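Local coordinates for protein alpha-galactosidase (Umbelopsis vinacea, PDB 3A5V) that hydrolyses terminal alpha-galactosyl groups from galactosides as a tetrameric, N-glycosylated enzyme of glycoside hydrolase family 27, at residues 219-224 / 302-307; 4-9 / 180-185; 270-275 / 283-288; 327-330 / 334-337; 92-97 / 116-121. All coordinates share one frame; numbering follows the deposited sequence. Where two conformers were deposited one is given.

Contact 1 of 5, residues 219-224 / 302-307; sequences NIINKA and ANRIWV
Arg304, on strand 303-308, reaches Asn222, on helix 217-227, through a long side chain, and hydrogen bonding does most of the joining. In the conformer described, Arg304 NH1 donates to Asn222 OD1 at 2.7 Å with an N-H...O angle of 162°. The oxygen sits at the edge of the guanidinium, close to its plane, and the donor lies in the carbonyl plane of the amide, although the two flat groups are turned 63° from each other. A bend at chi3 (82°) in the arginine chain brings NH1 to this oxygen. NH1 is also bonded to Gln312 OE1 on the next strand of the sheet. A water forms a second link, donating to Asn222 O and accepting a weak bond from Arg304 NH2.

Apolar contact is slight: Ile221 CG2 lies 4.2 Å from Arg304 NH1. Val307 CG2, from Arg304's own strand, lies over the rim of one guanidinium face. A leucine in place of Asn222 would probably leave NH1 without one of its two acceptors and the guanidinium less firmly fixed in rotation. Pro199 of a second subunit also packs on Arg304. Such a polar bridge between a helix of the catalytic (beta/alpha) barrel and the first strand of the C-terminal beta sandwich is an interdomain contact.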
# COMPACT_ATOMS: atom_id res chain seq x y z
N ASN A 219 -19.18 10.04 -2.00
CA ASN A 219 -17.99 9.27 -1.62
C ASN A 219 -18.17 7.79 -1.98
O ASN A 219 -17.31 7.16 -2.61
CB ASN A 219 -17.68 9.45 -0.11
CG ASN A 219 -16.53 8.57 0.37
OD1 ASN A 219 -16.70 7.36 0.59
ND2 ASN A 219 -15.35 9.18 0.55
N ILE A 220 -19.32 7.22 -1.59
CA ILE A 220 -19.59 5.82 -1.87
C ILE A 220 -19.72 5.55 -3.37
O ILE A 220 -19.19 4.55 -3.85
CB ILE A 220 -20.82 5.30 -1.07
CG1 ILE A 220 -20.43 5.19 0.41
CG2 ILE A 220 -21.31 3.93 -1.59
CD1 ILE A 220 -21.64 5.12 1.33
N ILE A 221 -20.40 6.43 -4.11
CA ILE A 221 -20.53 6.24 -5.56
C ILE A 221 -19.14 6.14 -6.24
O ILE A 221 -18.94 5.29 -7.10
CB ILE A 221 -21.37 7.36 -6.25
CG1 ILE A 221 -22.84 7.28 -5.78
CG2 ILE A 221 -21.27 7.24 -7.80
CD1 ILE A 221 -23.68 8.46 -6.15
N ASN A 222 -18.21 7.01 -5.84
CA ASN A 222 -16.88 7.01 -6.47
C ASN A 222 -16.09 5.74 -6.18
O ASN A 222 -15.25 5.32 -6.98
CB ASN A 222 -16.11 8.30 -6.12
CG ASN A 222 -16.75 9.56 -6.73
OD1 ASN A 222 -17.28 9.52 -7.85
ND2 ASN A 222 -16.71 10.68 -6.00
N LYS A 223 -16.39 5.09 -5.06
CA LYS A 223 -15.82 3.76 -4.75
C LYS A 223 -16.50 2.63 -5.52
O LYS A 223 -15.84 1.73 -6.04
CB LYS A 223 -15.90 3.47 -3.24
CG LYS A 223 -14.99 4.39 -2.42
CD LYS A 223 -15.36 4.39 -0.92
CE LYS A 223 -14.32 5.22 -0.15
NZ LYS A 223 -14.77 5.57 1.25
N ALA A 224 -17.83 2.68 -5.58
CA ALA A 224 -18.61 1.62 -6.21
C ALA A 224 -18.29 1.41 -7.69
O ALA A 224 -18.36 0.28 -8.18
CB ALA A 224 -20.10 1.89 -6.03
N ALA A 302 -25.04 -0.91 -13.96
CA ALA A 302 -24.72 0.12 -14.96
C ALA A 302 -23.26 0.54 -14.76
O ALA A 302 -22.77 0.53 -13.62
CB ALA A 302 -25.67 1.34 -14.82
N ASN A 303 -22.57 0.89 -15.85
CA ASN A 303 -21.17 1.34 -15.81
C ASN A 303 -21.06 2.86 -15.89
O ASN A 303 -21.86 3.48 -16.59
CB ASN A 303 -20.37 0.73 -16.99
CG ASN A 303 -20.44 -0.78 -17.01
OD1 ASN A 303 -20.86 -1.40 -18.01
ND2 ASN A 303 -20.05 -1.39 -15.92
N ARG A 304 -20.08 3.46 -15.21
CA ARG A 304 -19.85 4.90 -15.36
C ARG A 304 -19.02 5.15 -16.64
O ARG A 304 -17.84 4.78 -16.72
CB ARG A 304 -19.20 5.53 -14.11
CG ARG A 304 -19.07 7.06 -14.20
CD ARG A 304 -18.87 7.71 -12.83
NE ARG A 304 -17.49 7.67 -12.35
CZ ARG A 304 -17.11 7.99 -11.11
NH1 ARG A 304 -18.00 8.36 -10.19
NH2 ARG A 304 -15.83 7.92 -10.77
N ILE A 305 -19.64 5.78 -17.62
CA ILE A 305 -19.06 5.97 -18.96
C ILE A 305 -18.08 7.15 -18.98
O ILE A 305 -17.01 7.05 -19.57
CB ILE A 305 -20.18 6.19 -20.02
CG1 ILE A 305 -21.14 4.99 -20.01
CG2 ILE A 305 -19.59 6.42 -21.44
CD1 ILE A 305 -20.43 3.61 -20.12
N TRP A 306 -18.45 8.24 -18.32
CA TRP A 306 -17.54 9.38 -18.16
C TRP A 306 -17.83 10.22 -16.94
O TRP A 306 -18.92 10.14 -16.34
CB TRP A 306 -17.46 10.27 -19.42
CG TRP A 306 -18.77 10.76 -20.07
CD1 TRP A 306 -19.22 10.40 -21.30
CD2 TRP A 306 -19.71 11.75 -19.57
NE1 TRP A 306 -20.38 11.08 -21.61
CE2 TRP A 306 -20.71 11.89 -20.55
CE3 TRP A 306 -19.81 12.49 -18.38
CZ2 TRP A 306 -21.80 12.77 -20.40
CZ3 TRP A 306 -20.89 13.37 -18.22
CH2 TRP A 306 -21.88 13.49 -19.23
N VAL A 307 -16.82 11.01 -16.58
CA VAL A 307 -16.96 12.11 -15.62
C VAL A 307 -16.50 13.38 -16.35
O VAL A 307 -15.40 13.39 -16.93
CB VAL A 307 -16.06 11.91 -14.35
CG1 VAL A 307 -16.18 13.13 -13.40
CG2 VAL A 307 -16.46 10.67 -13.60
O HOH W 1 -13.91 7.21 -8.76

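Contact 2 of 5, residues 4-9 / 180-185; sequences GLAITP and ISNSWR
The loop 4-9, which leads into the first barrel strand, passes the residue just before strand 183-185 with its backbone nearest at Ala6 and Asn182, whose CA atoms are 6.2 Å apart; Ala6 itself takes the left-handed helical conformation (phi 50°, psi 43°). Asn182 meets both Leu5 and Ala6. Its CB faces the methyl of Ala6, CB to CB at 3.9 Å, a plain carbon-to-carbon touch between two short side chains whose bonds both point across the gap. Farther out, the amide lies alongside Leu5. With CG anti to the carbonyl carbon (chi1 -65°), the Asn182 amide extends past Ala6, so that its OD1 comes to 4.2 Å from Leu5 CB and its ND2 to 3.4 Å from Leu5 O. That last pair looks like a hydrogen bond by distance, but the angle is poor and the amide nitrogen is directed to another acceptor, Asn3 OD1.

Asn3 makes the link indirect. Its OD1 also accepts from the backbone N of Leu5, so one oxygen ties the asparagine that precedes the strand to the N-terminal loop. Around this point Ala6 O receives Trp236 NE1, which brings in the neighbouring barrel strand, while Gly4 and Ile7 lie against the glycan carried by the protein.

The case illustrates how proximity and bonding can part company. Across the two segments the contact rests on van der Waals packing, and the ND2 of the buried Asn182 amide finds its acceptor in Asn3 OD1 instead, which probably fixes the turn of that amide beside the loop.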
# COMPACT_ATOMS: atom_id res chain seq x y z
N GLY A 4 -28.68 -20.53 -4.26
CA GLY A 4 -30.08 -20.28 -4.59
C GLY A 4 -30.66 -18.97 -4.09
O GLY A 4 -31.84 -18.70 -4.30
N LEU A 5 -29.83 -18.13 -3.45
CA LEU A 5 -30.34 -16.91 -2.84
C LEU A 5 -29.75 -15.66 -3.51
O LEU A 5 -28.72 -15.75 -4.19
CB LEU A 5 -30.05 -16.89 -1.33
CG LEU A 5 -30.64 -18.07 -0.51
CD1 LEU A 5 -30.18 -18.04 0.94
CD2 LEU A 5 -32.16 -18.10 -0.57
N ALA A 6 -30.40 -14.52 -3.31
CA ALA A 6 -29.96 -13.25 -3.93
C ALA A 6 -29.70 -13.38 -5.44
O ALA A 6 -28.71 -12.84 -5.97
CB ALA A 6 -28.72 -12.66 -3.19
N ILE A 7 -30.61 -14.08 -6.13
CA ILE A 7 -30.52 -14.22 -7.59
C ILE A 7 -30.58 -12.82 -8.22
O ILE A 7 -29.90 -12.54 -9.22
CB ILE A 7 -31.67 -15.11 -8.15
CG1 ILE A 7 -31.70 -16.49 -7.47
CG2 ILE A 7 -31.60 -15.23 -9.67
CD1 ILE A 7 -30.43 -17.26 -7.60
N THR A 8 -31.42 -11.98 -7.63
CA THR A 8 -31.41 -10.54 -7.83
C THR A 8 -30.97 -9.96 -6.47
O THR A 8 -30.99 -10.69 -5.45
CB THR A 8 -32.81 -9.99 -8.16
OG1 THR A 8 -33.73 -10.38 -7.13
CG2 THR A 8 -33.31 -10.53 -9.52
N PRO A 9 -30.56 -8.67 -6.43
CA PRO A 9 -30.19 -8.11 -5.13
C PRO A 9 -31.33 -8.20 -4.09
O PRO A 9 -32.50 -8.00 -4.44
CB PRO A 9 -29.88 -6.63 -5.45
CG PRO A 9 -29.44 -6.66 -6.93
CD PRO A 9 -30.35 -7.73 -7.54
N ILE A 180 -18.40 -17.39 -1.75
CA ILE A 180 -18.74 -17.87 -0.39
C ILE A 180 -19.81 -17.02 0.34
O ILE A 180 -20.19 -17.34 1.46
CB ILE A 180 -17.45 -17.97 0.51
CG1 ILE A 180 -16.84 -16.57 0.68
CG2 ILE A 180 -16.44 -19.03 -0.07
CD1 ILE A 180 -15.97 -16.38 1.95
N SER A 181 -20.27 -15.93 -0.28
CA SER A 181 -21.30 -15.06 0.31
C SER A 181 -22.20 -14.48 -0.79
O SER A 181 -21.89 -14.60 -1.99
CB SER A 181 -20.66 -13.92 1.14
OG SER A 181 -19.94 -13.01 0.31
N ASN A 182 -23.32 -13.89 -0.38
CA ASN A 182 -24.29 -13.32 -1.34
C ASN A 182 -24.13 -11.83 -1.65
O ASN A 182 -24.60 -11.36 -2.69
CB ASN A 182 -25.73 -13.62 -0.88
CG ASN A 182 -26.04 -15.12 -0.90
OD1 ASN A 182 -26.29 -15.73 0.13
ND2 ASN A 182 -25.98 -15.73 -2.10
N SER A 183 -23.53 -11.08 -0.73
CA SER A 183 -23.27 -9.66 -0.94
C SER A 183 -22.19 -9.20 0.03
O SER A 183 -21.96 -9.85 1.06
CB SER A 183 -24.57 -8.83 -0.78
OG SER A 183 -25.00 -8.82 0.59
N TRP A 184 -21.51 -8.10 -0.30
CA TRP A 184 -20.42 -7.59 0.52
C TRP A 184 -20.43 -6.07 0.49
O TRP A 184 -20.43 -5.45 -0.59
CB TRP A 184 -19.05 -8.15 0.06
CG TRP A 184 -18.94 -8.23 -1.42
CD1 TRP A 184 -18.53 -7.22 -2.27
CD2 TRP A 184 -19.32 -9.33 -2.25
NE1 TRP A 184 -18.61 -7.66 -3.58
CE2 TRP A 184 -19.10 -8.94 -3.59
CE3 TRP A 184 -19.82 -10.62 -1.99
CZ2 TRP A 184 -19.34 -9.80 -4.68
CZ3 TRP A 184 -20.08 -11.47 -3.07
CH2 TRP A 184 -19.84 -11.06 -4.40
N ARG A 185 -20.50 -5.47 1.67
CA ARG A 185 -20.25 -4.04 1.83
C ARG A 185 -18.91 -3.68 1.20
O ARG A 185 -17.89 -4.38 1.38
CB ARG A 185 -20.30 -3.65 3.31
CG ARG A 185 -21.77 -3.65 3.86
CD ARG A 185 -22.50 -2.28 3.54
NE ARG A 185 -21.64 -1.22 4.04
CZ ARG A 185 -21.50 -0.89 5.32
NH1 ARG A 185 -22.28 -1.46 6.26
NH2 ARG A 185 -20.59 0.01 5.67

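Contact 3 of 5, residues 270-275 / 283-288; sequences LGNDVT and EIIMNK
Ile285 packs against Leu270 in the close part of this buried contact, where two branched side chains cross at a slant and four methyl groups share the work. Leu270 CD2 lies 3.9 Å from Ile285 CG2 and 4.0 Å from Ile285 CD1, thus touching both arms of the isoleucine; Leu270 CD1 adds a second, slightly longer approach to Ile285 CD1 at 4.2 Å. The fork on the isoleucine follows from its first torsion: CG1 stands between the backbone N and the carbonyl carbon (chi1 72°), and CG2 takes the place beside the N, so both branches face the leucine. Tyr45 and Trp13 also pack on Leu270, and Tyr258 on Ile285.

Leu270 ends strand 268-270, the last strand of the (beta/alpha)8 barrel, and Ile285 ends helix 279-285, which follows it in the chain. The contact therefore folds the connecting loop back beside the strand from which it leaves.

Asn272 marks the looser side. Its ND2 comes only to 4.2 Å from Ile285 CD1, an amide beside a methyl, and that nitrogen is hydrogen-bonded to Val244 O. Farther along, past buried Val274, the loop reaches exposed Thr275, where it is braced by an Asx turn in which Asp273 OD1 accepts from Thr275 N at 3.0 Å, met from above the carboxylate plane. Thr275 OG1 also donates to Asp273 OD1 at 2.6 Å, on its syn lone pair. In the other segment, exposed Glu283 bonds to Gln251; with Met286 and Asn287 it borders a pocket holding a polyether molecule.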
# COMPACT_ATOMS: atom_id res chain seq x y z
N LEU A 270 -33.79 -0.73 3.34
CA LEU A 270 -34.29 0.52 3.92
C LEU A 270 -33.73 0.75 5.33
O LEU A 270 -33.80 -0.12 6.18
CB LEU A 270 -35.83 0.54 3.91
CG LEU A 270 -36.50 0.49 2.52
CD1 LEU A 270 -38.00 0.16 2.65
CD2 LEU A 270 -36.30 1.81 1.74
N GLY A 271 -33.17 1.94 5.55
CA GLY A 271 -32.51 2.26 6.82
C GLY A 271 -33.24 3.47 7.39
O GLY A 271 -32.60 4.47 7.74
N ASN A 272 -34.57 3.37 7.42
CA ASN A 272 -35.45 4.51 7.69
C ASN A 272 -36.67 4.13 8.55
O ASN A 272 -36.69 3.05 9.15
CB ASN A 272 -35.92 5.14 6.35
CG ASN A 272 -36.79 4.19 5.52
OD1 ASN A 272 -37.03 3.04 5.89
ND2 ASN A 272 -37.26 4.68 4.38
N ASP A 273 -37.66 5.02 8.62
CA ASP A 273 -38.89 4.75 9.39
C ASP A 273 -39.97 4.22 8.44
O ASP A 273 -40.31 4.88 7.45
CB ASP A 273 -39.36 6.02 10.11
CG ASP A 273 -40.65 5.81 10.92
OD1 ASP A 273 -41.02 4.68 11.29
OD2 ASP A 273 -41.29 6.83 11.22
N VAL A 274 -40.47 3.01 8.72
CA VAL A 274 -41.53 2.41 7.87
C VAL A 274 -42.92 2.57 8.50
O VAL A 274 -43.92 2.20 7.88
CB VAL A 274 -41.27 0.90 7.54
CG1 VAL A 274 -40.15 0.76 6.50
CG2 VAL A 274 -40.96 0.09 8.81
N THR A 275 -42.98 3.13 9.70
CA THR A 275 -44.28 3.29 10.39
C THR A 275 -44.99 4.61 10.08
O THR A 275 -46.17 4.78 10.38
CB THR A 275 -44.15 3.11 11.94
OG1 THR A 275 -43.32 4.14 12.48
CG2 THR A 275 -43.59 1.72 12.29
N GLU A 283 -42.70 8.29 -3.09
CA GLU A 283 -42.33 8.61 -4.48
C GLU A 283 -40.97 8.01 -4.85
O GLU A 283 -40.78 7.52 -5.97
CB GLU A 283 -42.32 10.13 -4.68
CG GLU A 283 -42.05 10.57 -6.11
CD GLU A 283 -42.08 12.08 -6.31
OE1 GLU A 283 -42.69 12.81 -5.47
OE2 GLU A 283 -41.47 12.54 -7.30
N ILE A 284 -40.03 8.03 -3.90
CA ILE A 284 -38.67 7.51 -4.14
C ILE A 284 -38.55 5.98 -3.97
O ILE A 284 -37.90 5.30 -4.77
CB ILE A 284 -37.60 8.22 -3.23
CG1 ILE A 284 -37.63 9.77 -3.41
CG2 ILE A 284 -36.17 7.64 -3.46
CD1 ILE A 284 -37.38 10.28 -4.86
N ILE A 285 -39.19 5.42 -2.95
CA ILE A 285 -38.96 4.00 -2.64
C ILE A 285 -40.04 3.04 -3.18
O ILE A 285 -39.89 1.82 -3.06
CB ILE A 285 -38.71 3.76 -1.12
CG1 ILE A 285 -40.00 3.94 -0.30
CG2 ILE A 285 -37.51 4.66 -0.62
CD1 ILE A 285 -39.85 3.59 1.20
N MET A 286 -41.12 3.59 -3.75
CA MET A 286 -42.21 2.71 -4.21
C MET A 286 -42.47 2.80 -5.70
O MET A 286 -43.60 2.57 -6.15
CB MET A 286 -43.52 2.97 -3.42
CG MET A 286 -43.39 2.81 -1.90
SD MET A 286 -45.04 2.99 -1.15
CE MET A 286 -44.67 2.73 0.59
N ASN A 287 -41.44 3.13 -6.46
CA ASN A 287 -41.60 3.24 -7.91
C ASN A 287 -41.23 1.90 -8.54
O ASN A 287 -40.05 1.55 -8.58
CB ASN A 287 -40.72 4.39 -8.44
CG ASN A 287 -40.87 4.61 -9.95
OD1 ASN A 287 -40.92 3.65 -10.72
ND2 ASN A 287 -40.93 5.87 -10.37
N LYS A 288 -42.22 1.16 -9.01
CA LYS A 288 -42.00 -0.19 -9.54
C LYS A 288 -41.03 -0.23 -10.71
O LYS A 288 -40.35 -1.23 -10.89
CB LYS A 288 -43.32 -0.86 -9.97
CG LYS A 288 -44.30 -1.10 -8.81
CD LYS A 288 -45.64 -1.65 -9.33
CE LYS A 288 -46.68 -1.69 -8.23
NZ LYS A 288 -47.92 -2.36 -8.78

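Contact 4 of 5, residues 327-330 / 334-337; sequences LLNA and AAKM
Strands 327-329 and 335-337 run roughly antiparallel, their directions 153° apart, yet their axes come no closer than 8.4 Å. This is too wide for backbone pairing, and side chains fill the space between: by CA position Leu327 is opposite Met337 and Asn329 opposite Ala335.

Met337 supplies the largest share. Its chain sets out beside the backbone N and bends at chi3 (51°), which lays the thioether end across the backbone of the facing strand. There Met337 CE lies 3.9 Å from Leu327 CB and 3.5 Å from Leu328 O, while Met337 SD rests 3.8 Å from Asn329 CB. The sulfur and its methyl thus span three consecutive residues. Val380 and Gln311 pack on Met337 as well, and Leu327 extends the apolar layer toward Leu378.

Asn329 closes the other end. With CG anti to the N (chi1 177°), its amide reaches over to the start of the second strand, Asn329 ND2 coming to 3.8 Å from Ala334 CA and 3.9 Å from Ala335 CB. The approach of Asn329 ND2 to Ala335 N at 3.5 Å brings two donors together and is no bond. The amide is held by other partners: ND2 donates to Ser333 O and Val380 O, and OD1 accepts from Gly331 N, so the group pins the short connection between the strands.

Strand 322-329 belongs to the six-stranded antiparallel sheet and strand 335-340 pairs with 375-380 in another. Side chains packed between two facing sheets are what define a beta sandwich, here the C-terminal domain, and the three residues between the segments make the short link from one sheet to the other.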
# COMPACT_ATOMS: atom_id res chain seq x y z
N LEU A 327 -28.13 10.25 -16.25
CA LEU A 327 -27.39 11.52 -16.23
C LEU A 327 -27.34 11.99 -14.79
O LEU A 327 -28.38 12.16 -14.16
CB LEU A 327 -28.10 12.58 -17.10
CG LEU A 327 -28.39 12.16 -18.54
CD1 LEU A 327 -29.42 13.12 -19.15
CD2 LEU A 327 -27.10 12.13 -19.34
N LEU A 328 -26.14 12.19 -14.28
CA LEU A 328 -26.00 12.59 -12.88
C LEU A 328 -25.25 13.92 -12.81
O LEU A 328 -24.14 14.06 -13.34
CB LEU A 328 -25.28 11.51 -12.06
CG LEU A 328 -25.05 11.72 -10.55
CD1 LEU A 328 -24.88 10.34 -9.90
CD2 LEU A 328 -23.81 12.56 -10.29
N ASN A 329 -25.87 14.86 -12.12
CA ASN A 329 -25.37 16.21 -11.97
C ASN A 329 -24.98 16.44 -10.51
O ASN A 329 -25.83 16.76 -9.68
CB ASN A 329 -26.42 17.23 -12.42
CG ASN A 329 -25.97 18.68 -12.20
OD1 ASN A 329 -24.78 18.95 -11.99
ND2 ASN A 329 -26.92 19.61 -12.22
N ALA A 330 -23.70 16.27 -10.20
CA ALA A 330 -23.21 16.48 -8.84
C ALA A 330 -22.93 17.95 -8.51
O ALA A 330 -22.47 18.26 -7.39
CB ALA A 330 -21.96 15.62 -8.56
N ALA A 334 -28.74 23.29 -11.30
CA ALA A 334 -29.34 22.53 -12.40
C ALA A 334 -28.55 22.73 -13.69
O ALA A 334 -27.98 23.80 -13.90
CB ALA A 334 -30.81 22.94 -12.60
N ALA A 335 -28.49 21.70 -14.53
CA ALA A 335 -27.75 21.80 -15.78
C ALA A 335 -28.39 20.95 -16.87
O ALA A 335 -29.03 19.93 -16.57
CB ALA A 335 -26.28 21.37 -15.59
N LYS A 336 -28.22 21.38 -18.12
CA LYS A 336 -28.61 20.56 -19.25
C LYS A 336 -27.48 19.58 -19.55
O LYS A 336 -26.34 20.00 -19.81
CB LYS A 336 -28.95 21.46 -20.47
CG LYS A 336 -30.30 22.16 -20.31
CD LYS A 336 -30.80 22.79 -21.60
CE LYS A 336 -31.89 23.82 -21.30
NZ LYS A 336 -33.14 23.16 -20.89
N MET A 337 -27.77 18.29 -19.49
CA MET A 337 -26.75 17.27 -19.76
C MET A 337 -27.07 16.48 -21.02
O MET A 337 -28.24 16.24 -21.31
CB MET A 337 -26.61 16.30 -18.56
CG MET A 337 -26.18 16.97 -17.25
SD MET A 337 -25.91 15.76 -15.92
CE MET A 337 -24.79 14.57 -16.72

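Contact 5 of 5, residues 92-97 / 116-121; sequences IYSSAG and KTWAKW
Ile92 sets a methyl on the indole face of Trp118, and the two side chains meet at about a right angle. Ile92 CG2 stands 3.8 Å from the centroid of the five-membered ring of Trp118 and only 5° off its normal, a CH-pi contact placed almost squarely over the pyrrole part. It touches the ring atoms nearly evenly: Ile92 CG2 is 3.9 Å from both Trp118 CD2 and Trp118 CG. The isoleucine's first torsion explains this: CG1 lies anti to the N (chi1 -160°), leaving CG2 as the branch that projects over the ring.

Strand 89-95, helix 111-121 and strand 125-129 form a beta-alpha-beta unit of the catalytic barrel, and Trp118 carries most of the contact between this helix segment and the strand. Leu126 of the following strand touches both Ile92 and Trp118, while Met150 of helix 140-156 also packs on the indole.

Ser94, two residues along the strand, meets the benzene part of the ring obliquely: its CB is 3.7 Å from Trp118 CH2. The hydroxyl is hydrogen-bonded with Ser107 OG and lies slightly farther from the indole than CB. Were Trp118 reduced to an alanine, a gap would probably open between helix and strand, leaving the Ile92 methyl without its aromatic face and Ser94 CB without a packing partner. Trp121, one turn on, brings CE3 to the indole edge in the plane of the Trp118 ring.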
# COMPACT_ATOMS: atom_id res chain seq x y z
N ILE A 92 -30.73 -11.45 11.03
CA ILE A 92 -30.06 -11.20 12.31
C ILE A 92 -28.65 -10.65 12.03
O ILE A 92 -28.11 -10.81 10.92
CB ILE A 92 -29.98 -12.49 13.20
CG1 ILE A 92 -29.75 -12.15 14.67
CG2 ILE A 92 -28.86 -13.45 12.71
CD1 ILE A 92 -30.97 -11.75 15.42
N TYR A 93 -28.09 -9.99 13.04
CA TYR A 93 -26.78 -9.35 12.92
C TYR A 93 -25.80 -9.98 13.92
O TYR A 93 -26.16 -10.27 15.07
CB TYR A 93 -26.91 -7.84 13.17
CG TYR A 93 -25.61 -7.12 13.49
CD1 TYR A 93 -25.07 -7.13 14.78
CD2 TYR A 93 -24.91 -6.41 12.48
CE1 TYR A 93 -23.86 -6.48 15.06
CE2 TYR A 93 -23.73 -5.75 12.76
CZ TYR A 93 -23.21 -5.79 14.06
OH TYR A 93 -22.03 -5.15 14.36
N SER A 94 -24.56 -10.18 13.46
CA SER A 94 -23.45 -10.45 14.37
C SER A 94 -22.19 -9.84 13.76
O SER A 94 -22.26 -9.10 12.75
CB SER A 94 -23.30 -11.96 14.63
OG SER A 94 -22.47 -12.24 15.76
N SER A 95 -21.05 -10.11 14.38
CA SER A 95 -19.76 -9.63 13.84
C SER A 95 -18.78 -10.79 13.79
O SER A 95 -18.79 -11.67 14.66
CB SER A 95 -19.18 -8.50 14.70
OG SER A 95 -17.96 -8.00 14.15
N ALA A 96 -17.92 -10.76 12.77
CA ALA A 96 -16.77 -11.67 12.70
C ALA A 96 -15.64 -11.19 13.62
O ALA A 96 -14.54 -10.86 13.17
CB ALA A 96 -16.29 -11.82 11.23
N GLY A 97 -15.91 -11.17 14.92
CA GLY A 97 -14.98 -10.67 15.92
C GLY A 97 -15.48 -11.15 17.28
O GLY A 97 -16.50 -11.85 17.36
N LYS A 116 -26.03 -22.52 14.08
CA LYS A 116 -27.01 -23.53 14.51
C LYS A 116 -28.17 -22.87 15.27
O LYS A 116 -29.34 -23.18 15.01
CB LYS A 116 -26.32 -24.61 15.35
CG LYS A 116 -27.23 -25.74 15.80
CD LYS A 116 -26.42 -26.93 16.32
CE LYS A 116 -27.34 -28.05 16.83
NZ LYS A 116 -26.65 -28.89 17.87
N THR A 117 -27.85 -21.97 16.19
CA THR A 117 -28.87 -21.21 16.92
C THR A 117 -29.80 -20.45 15.95
O THR A 117 -31.02 -20.54 16.05
CB THR A 117 -28.22 -20.24 17.93
OG1 THR A 117 -27.44 -21.00 18.86
CG2 THR A 117 -29.26 -19.40 18.70
N TRP A 118 -29.21 -19.73 15.00
CA TRP A 118 -30.01 -18.91 14.09
C TRP A 118 -30.93 -19.77 13.22
O TRP A 118 -32.10 -19.44 13.02
CB TRP A 118 -29.09 -18.01 13.25
CG TRP A 118 -28.24 -17.09 14.11
CD1 TRP A 118 -28.58 -16.55 15.33
CD2 TRP A 118 -26.91 -16.62 13.84
NE1 TRP A 118 -27.56 -15.77 15.81
CE2 TRP A 118 -26.52 -15.80 14.92
CE3 TRP A 118 -26.01 -16.84 12.78
CZ2 TRP A 118 -25.27 -15.18 14.98
CZ3 TRP A 118 -24.75 -16.22 12.84
CH2 TRP A 118 -24.40 -15.41 13.94
N ALA A 119 -30.40 -20.90 12.74
CA ALA A 119 -31.20 -21.86 11.94
C ALA A 119 -32.40 -22.40 12.73
O ALA A 119 -33.51 -22.50 12.21
CB ALA A 119 -30.33 -22.99 11.43
N LYS A 120 -32.17 -22.72 14.00
CA LYS A 120 -33.22 -23.18 14.92
C LYS A 120 -34.30 -22.12 15.09
O LYS A 120 -35.50 -22.42 15.14
CB LYS A 120 -32.59 -23.54 16.28
CG LYS A 120 -33.58 -23.86 17.40
CD LYS A 120 -32.84 -23.98 18.75
CE LYS A 120 -33.75 -24.52 19.85
NZ LYS A 120 -32.95 -24.85 21.09
N TRP A 121 -33.87 -20.85 15.14
CA TRP A 121 -34.80 -19.75 15.26
C TRP A 121 -35.60 -19.47 13.99
O TRP A 121 -36.60 -18.74 14.04
CB TRP A 121 -34.08 -18.47 15.68
CG TRP A 121 -33.54 -18.46 17.08
CD1 TRP A 121 -33.84 -19.32 18.10
CD2 TRP A 121 -32.60 -17.51 17.61
NE1 TRP A 121 -33.13 -18.97 19.24
CE2 TRP A 121 -32.38 -17.86 18.96
CE3 TRP A 121 -31.93 -16.40 17.07
CZ2 TRP A 121 -31.51 -17.13 19.79
CZ3 TRP A 121 -31.07 -15.67 17.90
CH2 TRP A 121 -30.87 -16.05 19.24

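How the contacts relate
From the N terminus, contact 2 closes the first long loop, bringing the chain start to strand 183-185. Contact 5 is nested within it, a local closure of strand 89-95 with its helix, and both reach the same parallel barrel sheet. Contact 1 opens later, on helix 217-227, and spans to strand 303-308, tying the barrel to the C-terminal sandwich; inside its loop lies contact 3, which folds the end of the last barrel strand against the helix that follows. Contact 4 comes after all of these, closing a short turn within the C-terminal sandwich. No two loops cross. Contacts 1 and 4 touch, Trp306 CH2 lying 4.0 Å from Met337 CE, whereas contacts 4 and 5 are about 44 Å apart between centres.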